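Local coordinates for protein SusD homolog (Bacteroides thetaiotaomicron VPI-5482, PDB 3IV0) that probably binds glycans at the bacterial outer membrane as a SusD-family lipoprotein, though its own ligand is not established, at residues Ala53-Tyr58 with Pro298-Ser303; Val288-Leu293 with Pro338-Lys343. One frame throughout, in Å; residues are numbered along the deposited sequence.

Contact 1: Ala53-Tyr58 with Pro298-Ser303; sequences APITAY and PLFCYS
Ile-55 to Ala-57 and Phe-300 to Tyr-302 pair as an antiparallel two-stranded sheet, their axes 155° apart, with Thr-56 and Cys-301 as the hydrogen-bonded pair between two non-hydrogen-bonded ones. Thr-56 N to Cys-301 O and Cys-301 N to Thr-56 O both measure 3.0 Å. Just beyond the strands, Ser-303 N donates to Pro-54 O at 2.8 Å and Tyr-58 N to Leu-299 O at 3.1 Å, the latter from above the carbonyl plane. Ile-55 shares one face of the sheet with Phe-300 and Tyr-302 and makes CH-pi contacts with both rings. Ile-55 CG2, set anti to the carbonyl carbon while CG1 takes the slot between N and C (chi1 60°), lies 3.7 Å from the centroid of the Tyr-302 ring. Ile-55 CD1 stands over the centre of the Phe-300 ring, 4.0 Å from that centroid. Val-65 of helix 63-69 also packs on Ile-55 and Phe-300. Cys-301 points to the other face, where Cys-301 SG sits obliquely 4.4 Å from the centroid of the Tyr-58 ring, a sulfur-aromatic contact. Pro-298 CD approaches the same ring at Tyr-58 CE2, 3.6 Å away, and the Tyr-58 hydroxyl is hydrogen-bonded to Lys-339 N. The backbone bonds fix the register, while two branches of the isoleucine lie over the faces of two rings, so one face of this small sheet, which joins distant parts of the chain, is held by apolar contacts.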
loop_
_atom_site.group_PDB
_atom_site.type_symbol
_atom_site.label_atom_id
_atom_site.label_comp_id
_atom_site.label_asym_id
_atom_site.label_seq_id
_atom_site.Cartn_x
_atom_site.Cartn_y
_atom_site.Cartn_z
ATOM N N ALA A 53 15.209 1.523 1.946
ATOM C CA ALA A 53 15.111 1.626 3.382
ATOM C C ALA A 53 16.496 1.374 4.022
ATOM O O ALA A 53 17.276 0.569 3.490
ATOM C CB ALA A 53 14.095 0.609 3.916
ATOM N N PRO A 54 16.772 2.045 5.137
ATOM C CA PRO A 54 18.054 1.872 5.852
ATOM C C PRO A 54 18.031 0.604 6.710
ATOM O O PRO A 54 18.023 0.652 7.949
ATOM C CB PRO A 54 18.148 3.145 6.667
ATOM C CG PRO A 54 16.764 3.478 6.994
ATOM C CD PRO A 54 15.941 3.077 5.770
ATOM N N ILE A 55 18.042 -0.531 6.008
ATOM C CA ILE A 55 17.916 -1.843 6.613
ATOM C C ILE A 55 19.135 -2.690 6.292
ATOM O O ILE A 55 19.790 -2.524 5.255
ATOM C CB ILE A 55 16.612 -2.550 6.167
ATOM C CG1 ILE A 55 16.536 -2.759 4.656
ATOM C CG2 ILE A 55 15.402 -1.794 6.701
ATOM C CD1 ILE A 55 15.286 -3.588 4.242
ATOM N N THR A 56 19.409 -3.620 7.202
ATOM C CA THR A 56 20.516 -4.538 7.056
ATOM C C THR A 56 20.089 -5.941 7.450
ATOM O O THR A 56 19.431 -6.103 8.460
ATOM C CB THR A 56 21.698 -4.120 7.968
ATOM O OG1 THR A 56 22.067 -2.772 7.679
ATOM C CG2 THR A 56 22.872 -5.037 7.771
ATOM N N ALA A 57 20.453 -6.937 6.643
ATOM C CA ALA A 57 20.183 -8.346 6.947
ATOM C C ALA A 57 21.073 -8.849 8.054
ATOM O O ALA A 57 22.239 -8.494 8.103
ATOM C CB ALA A 57 20.372 -9.202 5.704
ATOM N N TYR A 58 20.527 -9.684 8.915
ATOM C CA TYR A 58 21.356 -10.356 9.913
ATOM C C TYR A 58 22.204 -11.462 9.277
ATOM O O TYR A 58 23.248 -11.791 9.816
ATOM C CB TYR A 58 20.490 -10.894 11.033
ATOM C CG TYR A 58 20.008 -9.819 11.972
ATOM C CD1 TYR A 58 20.799 -9.407 13.043
ATOM C CD2 TYR A 58 18.750 -9.235 11.819
ATOM C CE1 TYR A 58 20.380 -8.420 13.899
ATOM C CE2 TYR A 58 18.313 -8.250 12.683
ATOM C CZ TYR A 58 19.120 -7.855 13.738
ATOM O OH TYR A 58 18.659 -6.872 14.599
ATOM N N PRO A 298 15.810 -11.730 13.560
ATOM C CA PRO A 298 14.925 -11.532 12.397
ATOM C C PRO A 298 15.658 -11.539 11.084
ATOM O O PRO A 298 16.865 -11.661 11.029
ATOM C CB PRO A 298 14.337 -10.143 12.627
ATOM C CG PRO A 298 14.754 -9.703 13.968
ATOM C CD PRO A 298 16.011 -10.482 14.305
ATOM N N LEU A 299 14.923 -11.344 9.992
ATOM C CA LEU A 299 15.554 -11.206 8.692
ATOM C C LEU A 299 16.416 -9.948 8.582
ATOM O O LEU A 299 17.520 -9.976 8.040
ATOM C CB LEU A 299 14.462 -11.181 7.600
ATOM C CG LEU A 299 14.968 -11.050 6.174
ATOM C CD1 LEU A 299 15.575 -12.356 5.734
ATOM C CD2 LEU A 299 13.808 -10.685 5.218
ATOM N N PHE A 300 15.899 -8.817 9.063
ATOM C CA PHE A 300 16.611 -7.551 8.970
ATOM C C PHE A 300 16.218 -6.601 10.079
ATOM O O PHE A 300 15.246 -6.808 10.783
ATOM C CB PHE A 300 16.432 -6.867 7.591
ATOM C CG PHE A 300 15.011 -6.433 7.266
ATOM C CD1 PHE A 300 14.482 -5.233 7.761
ATOM C CD2 PHE A 300 14.228 -7.186 6.432
ATOM C CE1 PHE A 300 13.200 -4.819 7.440
ATOM C CE2 PHE A 300 12.931 -6.787 6.120
ATOM C CZ PHE A 300 12.426 -5.607 6.607
ATOM N N CYS A 301 17.010 -5.549 10.206
ATOM C CA CYS A 301 16.705 -4.474 11.122
ATOM C C CYS A 301 16.980 -3.115 10.499
ATOM O O CYS A 301 17.754 -2.980 9.567
ATOM C CB CYS A 301 17.501 -4.618 12.433
ATOM S SG CYS A 301 19.292 -4.476 12.296
ATOM N N TYR A 302 16.344 -2.109 11.086
ATOM C CA TYR A 302 16.514 -0.718 10.702
ATOM C C TYR A 302 17.685 -0.093 11.438
ATOM O O TYR A 302 17.901 -0.380 12.620
ATOM C CB TYR A 302 15.256 0.076 11.077
ATOM C CG TYR A 302 14.114 -0.134 10.089
ATOM C CD1 TYR A 302 13.314 -1.246 10.186
ATOM C CD2 TYR A 302 13.923 0.736 9.040
ATOM C CE1 TYR A 302 12.282 -1.455 9.285
ATOM C CE2 TYR A 302 12.877 0.525 8.115
ATOM C CZ TYR A 302 12.082 -0.570 8.271
ATOM O OH TYR A 302 11.056 -0.813 7.386
ATOM N N SER A 303 18.401 0.766 10.756
ATOM C CA SER A 303 19.439 1.594 11.378
ATOM C C SER A 303 18.945 2.271 12.646
ATOM O O SER A 303 17.918 2.925 12.664
ATOM C CB SER A 303 19.873 2.651 10.362
ATOM O OG SER A 303 20.521 3.748 10.945
#

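Contact 2: Val288-Leu293 with Pro338-Lys343; sequences VSYSCL and PKEIKK
Glu-340 reaches across to the backbone of Tyr-290 and Ser-291, and its carboxylate accounts for three of the four direct hydrogen bonds here. Glu-340 OE1 accepts two amides: Tyr-290 N at 2.8 Å, nearly in line with the C-O bond, and Ser-291 N at 3.0 Å, on the syn side and 22° out of the carboxylate plane. Through its syn lone pair Glu-340 OE2 takes the hydroxyl of Ser-291, whose OG is 2.6 Å away, and a water also donates to OE2. The fourth bond is between backbones, Ile-341 N to Val-288 O at 3.0 Å. This is a loop-to-loop junction, the loop after helix 284-287 meeting the loop ahead of strand 348-350, in the helix-rich SusD fold. With an alanine in place of Glu-340, the amides of Tyr-290 and Ser-291 would probably lose their shared acceptor and the serine hydroxyl would be likely to turn more freely. Stacking and apolar contacts complete the junction. The Tyr-290 ring lies between Pro-338, whose CG is 3.9 Å from its centroid in a CH-pi contact, and the Glu-340 carboxylate on the opposite face, ring and carboxylate planes 28° apart. CG of Tyr-290 lies between N and the carbonyl carbon (chi1 71°), which brings the ring between Pro-338 and that carboxylate. Farther along, Val-288 CG2 packs against Ile-341 CB at 3.7 Å, while Val-288 also touches Phe-300.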
loop_
_atom_site.group_PDB
_atom_site.type_symbol
_atom_site.label_atom_id
_atom_site.label_comp_id
_atom_site.label_asym_id
_atom_site.label_seq_id
_atom_site.Cartn_x
_atom_site.Cartn_y
_atom_site.Cartn_z
ATOM N N VAL A 288 10.695 -8.802 10.566
ATOM C CA VAL A 288 11.314 -7.939 11.573
ATOM C C VAL A 288 11.059 -8.445 12.986
ATOM O O VAL A 288 11.285 -7.715 13.945
ATOM C CB VAL A 288 10.850 -6.469 11.461
ATOM C CG1 VAL A 288 11.307 -5.918 10.117
ATOM C CG2 VAL A 288 9.364 -6.366 11.626
ATOM N N SER A 289 10.654 -9.691 13.131
ATOM C CA SER A 289 10.381 -10.302 14.441
ATOM C C SER A 289 11.223 -11.533 14.645
ATOM O O SER A 289 11.582 -12.209 13.681
ATOM C CB SER A 289 8.907 -10.718 14.534
ATOM O OG SER A 289 8.045 -9.594 14.392
ATOM N N TYR A 290 11.528 -11.848 15.905
ATOM C CA TYR A 290 12.225 -13.097 16.213
ATOM C C TYR A 290 11.707 -13.807 17.460
ATOM O O TYR A 290 11.631 -15.023 17.467
ATOM C CB TYR A 290 13.754 -12.875 16.320
ATOM C CG TYR A 290 14.214 -12.109 17.548
ATOM C CD1 TYR A 290 14.280 -10.724 17.559
ATOM C CD2 TYR A 290 14.591 -12.784 18.708
ATOM C CE1 TYR A 290 14.677 -10.034 18.677
ATOM C CE2 TYR A 290 14.985 -12.091 19.834
ATOM C CZ TYR A 290 15.032 -10.725 19.814
ATOM O OH TYR A 290 15.428 -10.017 20.929
ATOM N N SER A 291 11.375 -13.052 18.497
ATOM C CA SER A 291 11.167 -13.675 19.810
ATOM C C SER A 291 9.898 -14.534 19.816
ATOM O O SER A 291 9.827 -15.574 20.474
ATOM C CB SER A 291 11.142 -12.621 20.911
ATOM O OG SER A 291 10.060 -11.715 20.779
ATOM N N CYS A 292 8.894 -14.127 19.052
ATOM C CA CYS A 292 7.650 -14.901 18.965
ATOM C C CYS A 292 7.653 -15.950 17.855
ATOM O O CYS A 292 6.701 -16.712 17.724
ATOM C CB CYS A 292 6.475 -13.942 18.774
ATOM S SG CYS A 292 6.633 -12.897 17.283
ATOM N N LEU A 293 8.735 -16.012 17.074
ATOM C CA LEU A 293 8.860 -16.948 15.952
ATOM C C LEU A 293 9.889 -18.035 16.233
ATOM O O LEU A 293 10.220 -18.831 15.358
ATOM C CB LEU A 293 9.269 -16.189 14.663
ATOM C CG LEU A 293 8.320 -15.123 14.101
ATOM C CD1 LEU A 293 8.923 -14.470 12.863
ATOM C CD2 LEU A 293 6.943 -15.744 13.806
ATOM N N PRO A 338 20.034 -8.923 18.551
ATOM C CA PRO A 338 19.006 -8.524 17.583
ATOM C C PRO A 338 17.993 -7.538 18.126
ATOM O O PRO A 338 17.844 -7.400 19.324
ATOM C CB PRO A 338 18.322 -9.844 17.275
ATOM C CG PRO A 338 18.439 -10.628 18.529
ATOM C CD PRO A 338 19.812 -10.290 19.050
ATOM N N LYS A 339 17.256 -6.880 17.233
ATOM C CA LYS A 339 16.151 -6.040 17.661
ATOM C C LYS A 339 14.954 -6.305 16.756
ATOM O O LYS A 339 15.130 -6.757 15.621
ATOM C CB LYS A 339 16.501 -4.575 17.648
ATOM C CG LYS A 339 16.887 -4.029 16.327
ATOM C CD LYS A 339 17.295 -2.574 16.532
ATOM C CE LYS A 339 17.726 -1.902 15.283
ATOM N NZ LYS A 339 18.006 -0.431 15.534
ATOM N N GLU A 340 13.775 -6.098 17.301
ATOM C CA GLU A 340 12.553 -6.426 16.568
ATOM C C GLU A 340 11.529 -5.332 16.674
ATOM O O GLU A 340 11.575 -4.479 17.552
ATOM C CB GLU A 340 11.978 -7.747 17.040
ATOM C CG GLU A 340 11.610 -7.812 18.495
ATOM C CD GLU A 340 11.185 -9.201 18.943
ATOM O OE1 GLU A 340 11.031 -10.120 18.092
ATOM O OE2 GLU A 340 11.002 -9.371 20.183
ATOM N N ILE A 341 10.590 -5.356 15.724
ATOM C CA ILE A 341 9.463 -4.441 15.693
ATOM C C ILE A 341 8.209 -5.235 16.021
ATOM O O ILE A 341 7.972 -6.263 15.381
ATOM C CB ILE A 341 9.353 -3.815 14.290
ATOM C CG1 ILE A 341 10.567 -2.928 14.061
ATOM C CG2 ILE A 341 8.045 -3.059 14.141
ATOM C CD1 ILE A 341 10.704 -2.392 12.621
ATOM N N LYS A 342 7.441 -4.796 17.004
ATOM C CA LYS A 342 6.309 -5.531 17.532
ATOM C C LYS A 342 4.934 -4.900 17.211
ATOM O O LYS A 342 3.880 -5.371 17.624
ATOM C CB LYS A 342 6.461 -5.702 19.046
ATOM C CG LYS A 342 6.414 -4.452 19.805
ATOM C CD LYS A 342 6.609 -4.755 21.317
ATOM C CE LYS A 342 6.595 -3.492 22.145
ATOM N NZ LYS A 342 6.856 -3.791 23.573
ATOM N N LYS A 343 4.992 -3.874 16.374
ATOM C CA LYS A 343 3.815 -3.104 15.948
ATOM C C LYS A 343 2.659 -3.983 15.490
ATOM O O LYS A 343 1.530 -3.715 15.814
ATOM C CB LYS A 343 4.216 -2.182 14.782
ATOM C CG LYS A 343 3.068 -1.400 14.139
ATOM C CD LYS A 343 3.568 -0.418 13.119
ATOM C CE LYS A 343 2.397 0.239 12.393
ATOM N NZ LYS A 343 2.841 1.225 11.376
HETATM O O HOH W 1 12.735 -8.038 21.811
#

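Overall arrangement
Contacts 1 and 2 have centres about 12 Å apart, on the same side of the chain's centre, and their segments alternate along the sequence. Both are mostly buried, but contact 2 reaches the surface at Ser-291, whereas none of the touching residues of contact 1 is exposed. Contact 1 holds two short strands by regular backbone pairing and aromatic packing; contact 2 joins irregular loops, and a carboxylate takes over much of the work that backbone carbonyls do in the sheet. They meet directly: Tyr-58 of contact 1 reaches Lys-339 of contact 2, and Ile-341 packs on Tyr-302, so the 338-343 loop lies against strand 300-302.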